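Local atomic coordinates of nicotinate phosphoribosyltransferase (PDB entry 2IM5), a protein that probably joins nicotinate to phosphoribosyl pyrophosphate with ATP hydrolysis, forming nicotinate mononucleotide and so feeding NAD synthesis. Residues 10-15 with 74-79; 67-72 with 195-200. All blocks are in the same frame, centred on the assembly; numbering follows the deposited sequence.

How the contacts relate
The two contacts are neighbours, their centres about 8 Å apart, and their segments alternate along the chain. Residues 10-15 tie directly to 195-200: Leu12 N lies 2.9 Å from Ser195 O and Asp11 OD1 lies 2.7 Å from Ser195 OG, both probable hydrogen bonds. Packing joins the other two segments: Leu74, just past the end of helix 64-73, rests its CD1 3.9 Å from Phe69 CE2. Contact 1 stays within the N-terminal family region, whereas contact 2 reaches into the barrel-type region. Tyr13 and Lys14, next to the packed side chains of contact 1, meet Pro212 and Glu214, which flank His213, the predicted phosphohistidine, unmodified in this crystal.

Contact 1 of 2, residues 10-15 with 74-79; sequences TDLYKF and LPYLPP
Leu12 and Leu74 make the tight part of this contact: their side chains run alongside each other, pointing opposite ways, and Leu12 CD1 comes to 3.5 Å from Leu74 CD2. Leu12 holds its CG anti to the backbone N (chi1 170°), which carries both methyls out from the first turn of helix 12-24 to the facing turn. The same CD1 also meets Tyr76, whose side chain comes to meet it. It sits at the ring edge, near the ring plane, 3.8 Å from Tyr76 OH, while Leu12 CD2 is 4.0 Å from that oxygen. CD1 thus meets the hydroxyl end at the edge; CD2 reaches the same oxygen from off the plane. Within the ring's own segment, Leu74 CA lies over one face of Tyr76, toward the rim, 4.0 Å above the plane. Val207 of strand 206-207 touches all three side chains.

Beyond this cluster the fit is looser. Leu77 CD1 is 4.1 Å from Phe15 CB, and Leu77 CD2 is 3.9 Å from Phe15 O, so the leucine packs against the base of the residue and its carbonyl. The Phe15 ring turns off and touches Leu8. No hydrogen bond crosses between the segments. On the solvent side Pro75 and Pro79 are exposed, and Tyr76 and Pro78 are partly so.

The outer segment is shaped by a type I beta turn from Leu74 to Leu77, closed by Leu77 N to Leu74 O at 3.0 Å. Leu74 has just left helix 64-73, and Pro78 is the N-cap of helix 79-87. The arrangement is that of a short, proline-rich connection between two successive helices, its leucines turned inward onto the start of helix 12-24 in the N-terminal region of a nicotinate phosphoribosyltransferase.

Contact 2 of 2, residues 67-72 with 195-200; sequences KEFLQR and SNVHLA
Phe69 presents the edge of its ring to Val197: CE2 lies 3.8 Å from Val197 CG1, and that methyl sits in the ring plane. The two side chains meet at a slant; a chi1 of 172° swings the Phe69 ring out on the side away from its own backbone N, which points it toward helix 197-203. The ring also lies against the Val197 carbonyl oxygen, CE2 to O 3.8 Å. Phe69 CZ comes to 4.1 Å from Ala200 C, a looser touch of ring against backbone. Leu70 adds CD2 at 4.2 Å from Val197 CG1, so this one methyl receives both residues of the facing helix.

No hydrogen bond crosses between the segments. The contact joins a helix of the N-terminal family region to the helix that follows parallel-sheet strand 191-194 in the TIM-barrel-clan region.

Next outward, His201 stacks with the Phe69 ring, and Leu85 of helix 79-87 packs on Leu70. Val197 is the first residue of its helix, and Asn196 is the N-cap: Asn196 OD1 accepts from Leu199 N at 3.0 Å, fairly straight at 164°, with the donor 50° out of the carbonyl plane. Asn196 ND2 in turn donates to Asp9 OD1, while the backbones of Val197 and Thr10 are hydrogen-bonded.

Contact 1 of 2, residues 10-15 with 74-79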
ATOM      1  N   THR A  10       6.968   0.044  -8.672  1.00 20.61           N
ATOM      2  CA  THR A  10       5.657   0.208  -8.061  1.00 18.89           C
ATOM      3  C   THR A  10       5.601  -0.747  -6.871  1.00 19.22           C
ATOM      4  O   THR A  10       6.553  -1.500  -6.625  1.00 18.11           O
ATOM      5  CB  THR A  10       4.537  -0.147  -9.078  1.00 19.65           C
ATOM      6  OG1 THR A  10       3.249   0.102  -8.501  1.00 19.21           O
ATOM      7  CG2 THR A  10       4.631  -1.608  -9.482  1.00 20.05           C
ATOM      8  N   ASP A  11       4.500  -0.713  -6.127  1.00 18.50           N
ATOM      9  CA  ASP A  11       4.351  -1.589  -4.971  1.00 18.81           C
ATOM     10  C   ASP A  11       3.855  -2.978  -5.339  1.00 18.53           C
ATOM     11  O   ASP A  11       3.076  -3.147  -6.275  1.00 18.30           O
ATOM     12  CB  ASP A  11       3.402  -0.974  -3.947  1.00 21.63           C
ATOM     13  CG  ASP A  11       4.052   0.142  -3.162  1.00 24.08           C
ATOM     14  OD1 ASP A  11       5.141  -0.089  -2.601  1.00 25.54           O
ATOM     15  OD2 ASP A  11       3.472   1.243  -3.102  1.00 28.70           O
ATOM     16  N   LEU A  12       4.316  -3.971  -4.586  1.00 17.50           N
ATOM     17  CA  LEU A  12       3.919  -5.351  -4.823  1.00 17.58           C
ATOM     18  C   LEU A  12       2.403  -5.518  -4.844  1.00 17.10           C
ATOM     19  O   LEU A  12       1.858  -6.190  -5.714  1.00 18.17           O
ATOM     20  CB  LEU A  12       4.501  -6.255  -3.737  1.00 15.18           C
ATOM     21  CG  LEU A  12       3.962  -7.690  -3.743  1.00 16.10           C
ATOM     22  CD1 LEU A  12       4.410  -8.395  -5.020  1.00 13.85           C
ATOM     23  CD2 LEU A  12       4.461  -8.440  -2.507  1.00 15.95           C
ATOM     24  N   TYR A  13       1.717  -4.888  -3.895  1.00 17.36           N
ATOM     25  CA  TYR A  13       0.274  -5.042  -3.813  1.00 17.25           C
ATOM     26  C   TYR A  13      -0.485  -4.599  -5.054  1.00 17.53           C
ATOM     27  O   TYR A  13      -1.613  -5.038  -5.275  1.00 17.71           O
ATOM     28  CB  TYR A  13      -0.270  -4.350  -2.553  1.00 18.85           C
ATOM     29  CG  TYR A  13      -0.407  -2.843  -2.626  1.00 20.90           C
ATOM     30  CD1 TYR A  13      -1.536  -2.249  -3.199  1.00 20.39           C
ATOM     31  CD2 TYR A  13       0.572  -2.009  -2.083  1.00 20.68           C
ATOM     32  CE1 TYR A  13      -1.688  -0.865  -3.220  1.00 20.55           C
ATOM     33  CE2 TYR A  13       0.431  -0.621  -2.101  1.00 22.29           C
ATOM     34  CZ  TYR A  13      -0.704  -0.054  -2.669  1.00 23.28           C
ATOM     35  OH  TYR A  13      -0.859   1.320  -2.673  1.00 23.38           O
ATOM     36  N   LYS A  14       0.121  -3.744  -5.872  1.00 17.87           N
ATOM     37  CA  LYS A  14      -0.541  -3.298  -7.091  1.00 16.69           C
ATOM     38  C   LYS A  14      -0.667  -4.489  -8.043  1.00 18.24           C
ATOM     39  O   LYS A  14      -1.688  -4.650  -8.718  1.00 18.56           O
ATOM     40  CB  LYS A  14       0.247  -2.158  -7.748  1.00 18.39           C
ATOM     41  CG  LYS A  14       0.379  -0.898  -6.870  1.00 20.62           C
ATOM     42  CD  LYS A  14      -0.830   0.046  -6.946  1.00 20.28           C
ATOM     43  CE  LYS A  14      -2.128  -0.589  -6.438  1.00 21.15           C
ATOM     44  NZ  LYS A  14      -3.248   0.401  -6.325  1.00 19.96           N
ATOM     45  N   PHE A  15       0.360  -5.339  -8.084  1.00 17.77           N
ATOM     46  CA  PHE A  15       0.324  -6.515  -8.951  1.00 17.76           C
ATOM     47  C   PHE A  15      -0.535  -7.638  -8.374  1.00 17.41           C
ATOM     48  O   PHE A  15      -1.300  -8.272  -9.101  1.00 20.54           O
ATOM     49  CB  PHE A  15       1.733  -7.060  -9.214  1.00 17.54           C
ATOM     50  CG  PHE A  15       2.590  -6.159 -10.052  1.00 19.71           C
ATOM     51  CD1 PHE A  15       2.080  -5.537 -11.181  1.00 19.32           C
ATOM     52  CD2 PHE A  15       3.924  -5.954  -9.727  1.00 22.92           C
ATOM     53  CE1 PHE A  15       2.884  -4.724 -11.976  1.00 18.24           C
ATOM     54  CE2 PHE A  15       4.736  -5.140 -10.521  1.00 23.37           C
ATOM     55  CZ  PHE A  15       4.209  -4.526 -11.649  1.00 19.62           C
ATOM     56  N   LEU A  74       8.161 -13.982  -7.918  1.00 20.42           N
ATOM     57  CA  LEU A  74       6.749 -13.746  -7.594  1.00 20.22           C
ATOM     58  C   LEU A  74       5.911 -14.831  -8.252  1.00 20.78           C
ATOM     59  O   LEU A  74       5.005 -14.543  -9.049  1.00 19.00           O
ATOM     60  CB  LEU A  74       6.296 -12.362  -8.076  1.00 19.36           C
ATOM     61  CG  LEU A  74       6.797 -11.134  -7.298  1.00 18.73           C
ATOM     62  CD1 LEU A  74       8.282 -10.935  -7.545  1.00 17.71           C
ATOM     63  CD2 LEU A  74       6.020  -9.896  -7.743  1.00 18.35           C
ATOM     64  N   PRO A  75       6.198 -16.103  -7.912  1.00 21.73           N
ATOM     65  CA  PRO A  75       5.489 -17.261  -8.462  1.00 21.62           C
ATOM     66  C   PRO A  75       3.989 -17.290  -8.204  1.00 20.27           C
ATOM     67  O   PRO A  75       3.262 -17.963  -8.929  1.00 19.16           O
ATOM     68  CB  PRO A  75       6.220 -18.447  -7.831  1.00 20.79           C
ATOM     69  CG  PRO A  75       6.618 -17.904  -6.494  1.00 22.28           C
ATOM     70  CD  PRO A  75       7.133 -16.526  -6.849  1.00 21.77           C
ATOM     71  N   TYR A  76       3.520 -16.585  -7.176  1.00 19.01           N
ATOM     72  CA  TYR A  76       2.082 -16.565  -6.915  1.00 18.38           C
ATOM     73  C   TYR A  76       1.339 -15.803  -8.026  1.00 18.45           C
ATOM     74  O   TYR A  76       0.108 -15.832  -8.092  1.00 20.24           O
ATOM     75  CB  TYR A  76       1.778 -15.978  -5.530  1.00 17.66           C
ATOM     76  CG  TYR A  76       2.726 -14.895  -5.100  1.00 18.88           C
ATOM     77  CD1 TYR A  76       2.564 -13.585  -5.542  1.00 19.77           C
ATOM     78  CD2 TYR A  76       3.822 -15.191  -4.287  1.00 20.15           C
ATOM     79  CE1 TYR A  76       3.477 -12.585  -5.189  1.00 20.12           C
ATOM     80  CE2 TYR A  76       4.744 -14.201  -3.928  1.00 20.29           C
ATOM     81  CZ  TYR A  76       4.564 -12.906  -4.385  1.00 19.78           C
ATOM     82  OH  TYR A  76       5.481 -11.932  -4.062  1.00 23.03           O
ATOM     83  N   LEU A  77       2.082 -15.115  -8.891  1.00 16.86           N
ATOM     84  CA  LEU A  77       1.467 -14.426 -10.029  1.00 17.44           C
ATOM     85  C   LEU A  77       1.574 -15.472 -11.145  1.00 19.52           C
ATOM     86  O   LEU A  77       2.675 -15.832 -11.573  1.00 17.71           O
ATOM     87  CB  LEU A  77       2.239 -13.167 -10.420  1.00 16.64           C
ATOM     88  CG  LEU A  77       2.282 -12.014  -9.417  1.00 18.51           C
ATOM     89  CD1 LEU A  77       3.148 -10.877  -9.984  1.00 21.68           C
ATOM     90  CD2 LEU A  77       0.873 -11.523  -9.122  1.00 17.38           C
ATOM     91  N   PRO A  78       0.428 -15.990 -11.613  1.00 19.58           N
ATOM     92  CA  PRO A  78       0.382 -17.005 -12.668  1.00 20.82           C
ATOM     93  C   PRO A  78       0.935 -16.529 -14.006  1.00 20.69           C
ATOM     94  O   PRO A  78       1.038 -15.329 -14.258  1.00 22.03           O
ATOM     95  CB  PRO A  78      -1.112 -17.346 -12.768  1.00 22.05           C
ATOM     96  CG  PRO A  78      -1.693 -16.872 -11.473  1.00 22.09           C
ATOM     97  CD  PRO A  78      -0.931 -15.608 -11.204  1.00 20.18           C
ATOM     98  N   PRO A  79       1.284 -17.477 -14.890  1.00 19.03           N
ATOM     99  CA  PRO A  79       1.825 -17.160 -16.212  1.00 19.11           C
ATOM    100  C   PRO A  79       0.911 -16.238 -17.026  1.00 18.47           C
ATOM    101  O   PRO A  79       1.390 -15.378 -17.764  1.00 20.13           O
ATOM    102  CB  PRO A  79       1.989 -18.537 -16.852  1.00 18.47           C
ATOM    103  CG  PRO A  79       2.311 -19.410 -15.683  1.00 18.48           C
ATOM    104  CD  PRO A  79       1.324 -18.930 -14.643  1.00 19.18           C
TER

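Contact 2 of 2, residues 67-72 with 195-200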
ATOM      1  N   LYS A  67      10.863  -9.890 -16.562  1.00 22.70           N
ATOM      2  CA  LYS A  67       9.918 -10.987 -16.719  1.00 24.39           C
ATOM      3  C   LYS A  67      10.456 -12.241 -16.028  1.00 24.90           C
ATOM      4  O   LYS A  67       9.718 -12.934 -15.330  1.00 25.24           O
ATOM      5  CB  LYS A  67       9.668 -11.282 -18.202  1.00 25.47           C
ATOM      6  CG  LYS A  67       8.616 -12.346 -18.439  1.00 27.55           C
ATOM      7  CD  LYS A  67       8.495 -12.726 -19.908  1.00 31.42           C
ATOM      8  CE  LYS A  67       7.567 -13.922 -20.077  1.00 34.44           C
ATOM      9  NZ  LYS A  67       7.461 -14.407 -21.491  1.00 35.39           N
ATOM     10  N   GLU A  68      11.740 -12.535 -16.221  1.00 25.47           N
ATOM     11  CA  GLU A  68      12.359 -13.702 -15.588  1.00 26.86           C
ATOM     12  C   GLU A  68      12.351 -13.547 -14.073  1.00 25.98           C
ATOM     13  O   GLU A  68      12.182 -14.525 -13.342  1.00 25.48           O
ATOM     14  CB  GLU A  68      13.796 -13.881 -16.072  1.00 30.94           C
ATOM     15  CG  GLU A  68      13.905 -14.390 -17.498  1.00 39.52           C
ATOM     16  CD  GLU A  68      15.335 -14.355 -18.031  1.00 45.72           C
ATOM     17  OE1 GLU A  68      16.260 -14.799 -17.305  1.00 46.92           O
ATOM     18  OE2 GLU A  68      15.529 -13.885 -19.179  1.00 48.50           O
ATOM     19  N   PHE A  69      12.543 -12.315 -13.605  1.00 23.64           N
ATOM     20  CA  PHE A  69      12.524 -12.041 -12.175  1.00 22.58           C
ATOM     21  C   PHE A  69      11.128 -12.346 -11.613  1.00 21.90           C
ATOM     22  O   PHE A  69      10.990 -13.003 -10.582  1.00 21.35           O
ATOM     23  CB  PHE A  69      12.865 -10.575 -11.911  1.00 20.61           C
ATOM     24  CG  PHE A  69      12.692 -10.161 -10.480  1.00 19.67           C
ATOM     25  CD1 PHE A  69      13.596 -10.579  -9.503  1.00 18.08           C
ATOM     26  CD2 PHE A  69      11.613  -9.366 -10.102  1.00 17.75           C
ATOM     27  CE1 PHE A  69      13.425 -10.209  -8.167  1.00 17.53           C
ATOM     28  CE2 PHE A  69      11.432  -8.992  -8.778  1.00 18.26           C
ATOM     29  CZ  PHE A  69      12.344  -9.416  -7.802  1.00 18.14           C
ATOM     30  N   LEU A  70      10.095 -11.860 -12.294  1.00 19.74           N
ATOM     31  CA  LEU A  70       8.729 -12.090 -11.840  1.00 20.40           C
ATOM     32  C   LEU A  70       8.424 -13.584 -11.767  1.00 20.73           C
ATOM     33  O   LEU A  70       7.798 -14.056 -10.817  1.00 18.44           O
ATOM     34  CB  LEU A  70       7.722 -11.410 -12.775  1.00 18.38           C
ATOM     35  CG  LEU A  70       7.753  -9.878 -12.829  1.00 18.23           C
ATOM     36  CD1 LEU A  70       6.708  -9.384 -13.807  1.00 15.22           C
ATOM     37  CD2 LEU A  70       7.491  -9.302 -11.436  1.00 17.93           C
ATOM     38  N   GLN A  71       8.874 -14.327 -12.772  1.00 22.08           N
ATOM     39  CA  GLN A  71       8.629 -15.763 -12.808  1.00 24.27           C
ATOM     40  C   GLN A  71       9.338 -16.477 -11.666  1.00 24.69           C
ATOM     41  O   GLN A  71       8.805 -17.418 -11.090  1.00 24.50           O
ATOM     42  CB  GLN A  71       9.087 -16.339 -14.146  1.00 24.87           C
ATOM     43  CG  GLN A  71       8.388 -15.718 -15.333  1.00 26.93           C
ATOM     44  CD  GLN A  71       8.997 -16.137 -16.659  1.00 29.00           C
ATOM     45  OE1 GLN A  71      10.217 -16.111 -16.830  1.00 30.02           O
ATOM     46  NE2 GLN A  71       8.151 -16.508 -17.611  1.00 26.82           N
ATOM     47  N   ARG A  72      10.532 -16.011 -11.319  1.00 25.41           N
ATOM     48  CA  ARG A  72      11.290 -16.650 -10.252  1.00 27.25           C
ATOM     49  C   ARG A  72      10.966 -16.184  -8.843  1.00 25.89           C
ATOM     50  O   ARG A  72      10.891 -17.001  -7.931  1.00 26.21           O
ATOM     51  CB  ARG A  72      12.792 -16.479 -10.502  1.00 29.43           C
ATOM     52  CG  ARG A  72      13.253 -17.172 -11.768  1.00 34.22           C
ATOM     53  CD  ARG A  72      14.717 -16.939 -12.075  1.00 38.09           C
ATOM     54  NE  ARG A  72      15.083 -17.590 -13.332  1.00 40.89           N
ATOM     55  CZ  ARG A  72      16.276 -17.498 -13.912  1.00 43.28           C
ATOM     56  NH1 ARG A  72      17.244 -16.775 -13.356  1.00 43.66           N
ATOM     57  NH2 ARG A  72      16.505 -18.139 -15.051  1.00 44.15           N
ATOM     58  N   SER A 195       8.756  -3.383  -0.681  1.00 18.14           N
ATOM     59  CA  SER A 195       7.507  -3.398  -1.407  1.00 18.30           C
ATOM     60  C   SER A 195       7.748  -3.009  -2.862  1.00 18.14           C
ATOM     61  O   SER A 195       6.985  -3.401  -3.750  1.00 17.77           O
ATOM     62  CB  SER A 195       6.523  -2.434  -0.746  1.00 19.29           C
ATOM     63  OG  SER A 195       5.274  -2.465  -1.403  1.00 22.99           O
ATOM     64  N   ASN A 196       8.815  -2.243  -3.098  1.00 17.30           N
ATOM     65  CA  ASN A 196       9.167  -1.798  -4.445  1.00 17.53           C
ATOM     66  C   ASN A 196       9.740  -2.974  -5.232  1.00 17.85           C
ATOM     67  O   ASN A 196      10.891  -3.377  -5.020  1.00 19.63           O
ATOM     68  CB  ASN A 196      10.198  -0.672  -4.371  1.00 17.15           C
ATOM     69  CG  ASN A 196      10.437  -0.019  -5.710  1.00 16.45           C
ATOM     70  OD1 ASN A 196      10.677  -0.696  -6.714  1.00 17.67           O
ATOM     71  ND2 ASN A 196      10.377   1.309  -5.737  1.00 18.72           N
ATOM     72  N   VAL A 197       8.946  -3.518  -6.147  1.00 17.55           N
ATOM     73  CA  VAL A 197       9.369  -4.682  -6.932  1.00 17.16           C
ATOM     74  C   VAL A 197      10.637  -4.440  -7.749  1.00 19.01           C
ATOM     75  O   VAL A 197      11.503  -5.318  -7.834  1.00 19.14           O
ATOM     76  CB  VAL A 197       8.232  -5.159  -7.859  1.00 16.84           C
ATOM     77  CG1 VAL A 197       8.621  -6.468  -8.547  1.00 15.56           C
ATOM     78  CG2 VAL A 197       6.956  -5.339  -7.043  1.00 14.09           C
ATOM     79  N   HIS A 198      10.745  -3.251  -8.338  1.00 18.85           N
ATOM     80  CA  HIS A 198      11.914  -2.883  -9.125  1.00 19.12           C
ATOM     81  C   HIS A 198      13.207  -2.900  -8.299  1.00 19.63           C
ATOM     82  O   HIS A 198      14.225  -3.465  -8.722  1.00 17.37           O
ATOM     83  CB  HIS A 198      11.732  -1.491  -9.731  1.00 19.10           C
ATOM     84  CG  HIS A 198      13.009  -0.869 -10.200  1.00 20.89           C
ATOM     85  ND1 HIS A 198      13.815  -1.449 -11.159  1.00 21.31           N
ATOM     86  CD2 HIS A 198      13.625   0.282  -9.836  1.00 20.74           C
ATOM     87  CE1 HIS A 198      14.869  -0.679 -11.368  1.00 21.69           C
ATOM     88  NE2 HIS A 198      14.778   0.377 -10.577  1.00 22.72           N
ATOM     89  N   LEU A 199      13.169  -2.274  -7.127  1.00 18.08           N
ATOM     90  CA  LEU A 199      14.347  -2.230  -6.281  1.00 19.02           C
ATOM     91  C   LEU A 199      14.659  -3.586  -5.646  1.00 19.63           C
ATOM     92  O   LEU A 199      15.801  -3.855  -5.279  1.00 21.37           O
ATOM     93  CB  LEU A 199      14.183  -1.145  -5.216  1.00 17.55           C
ATOM     94  CG  LEU A 199      14.167   0.270  -5.821  1.00 19.48           C
ATOM     95  CD1 LEU A 199      14.031   1.314  -4.723  1.00 16.37           C
ATOM     96  CD2 LEU A 199      15.457   0.500  -6.627  1.00 17.81           C
ATOM     97  N   ALA A 200      13.649  -4.442  -5.515  1.00 19.22           N
ATOM     98  CA  ALA A 200      13.864  -5.767  -4.951  1.00 18.17           C
ATOM     99  C   ALA A 200      14.637  -6.551  -6.009  1.00 18.52           C
ATOM    100  O   ALA A 200      15.536  -7.332  -5.701  1.00 17.82           O
ATOM    101  CB  ALA A 200      12.535  -6.445  -4.662  1.00 17.51           C
TER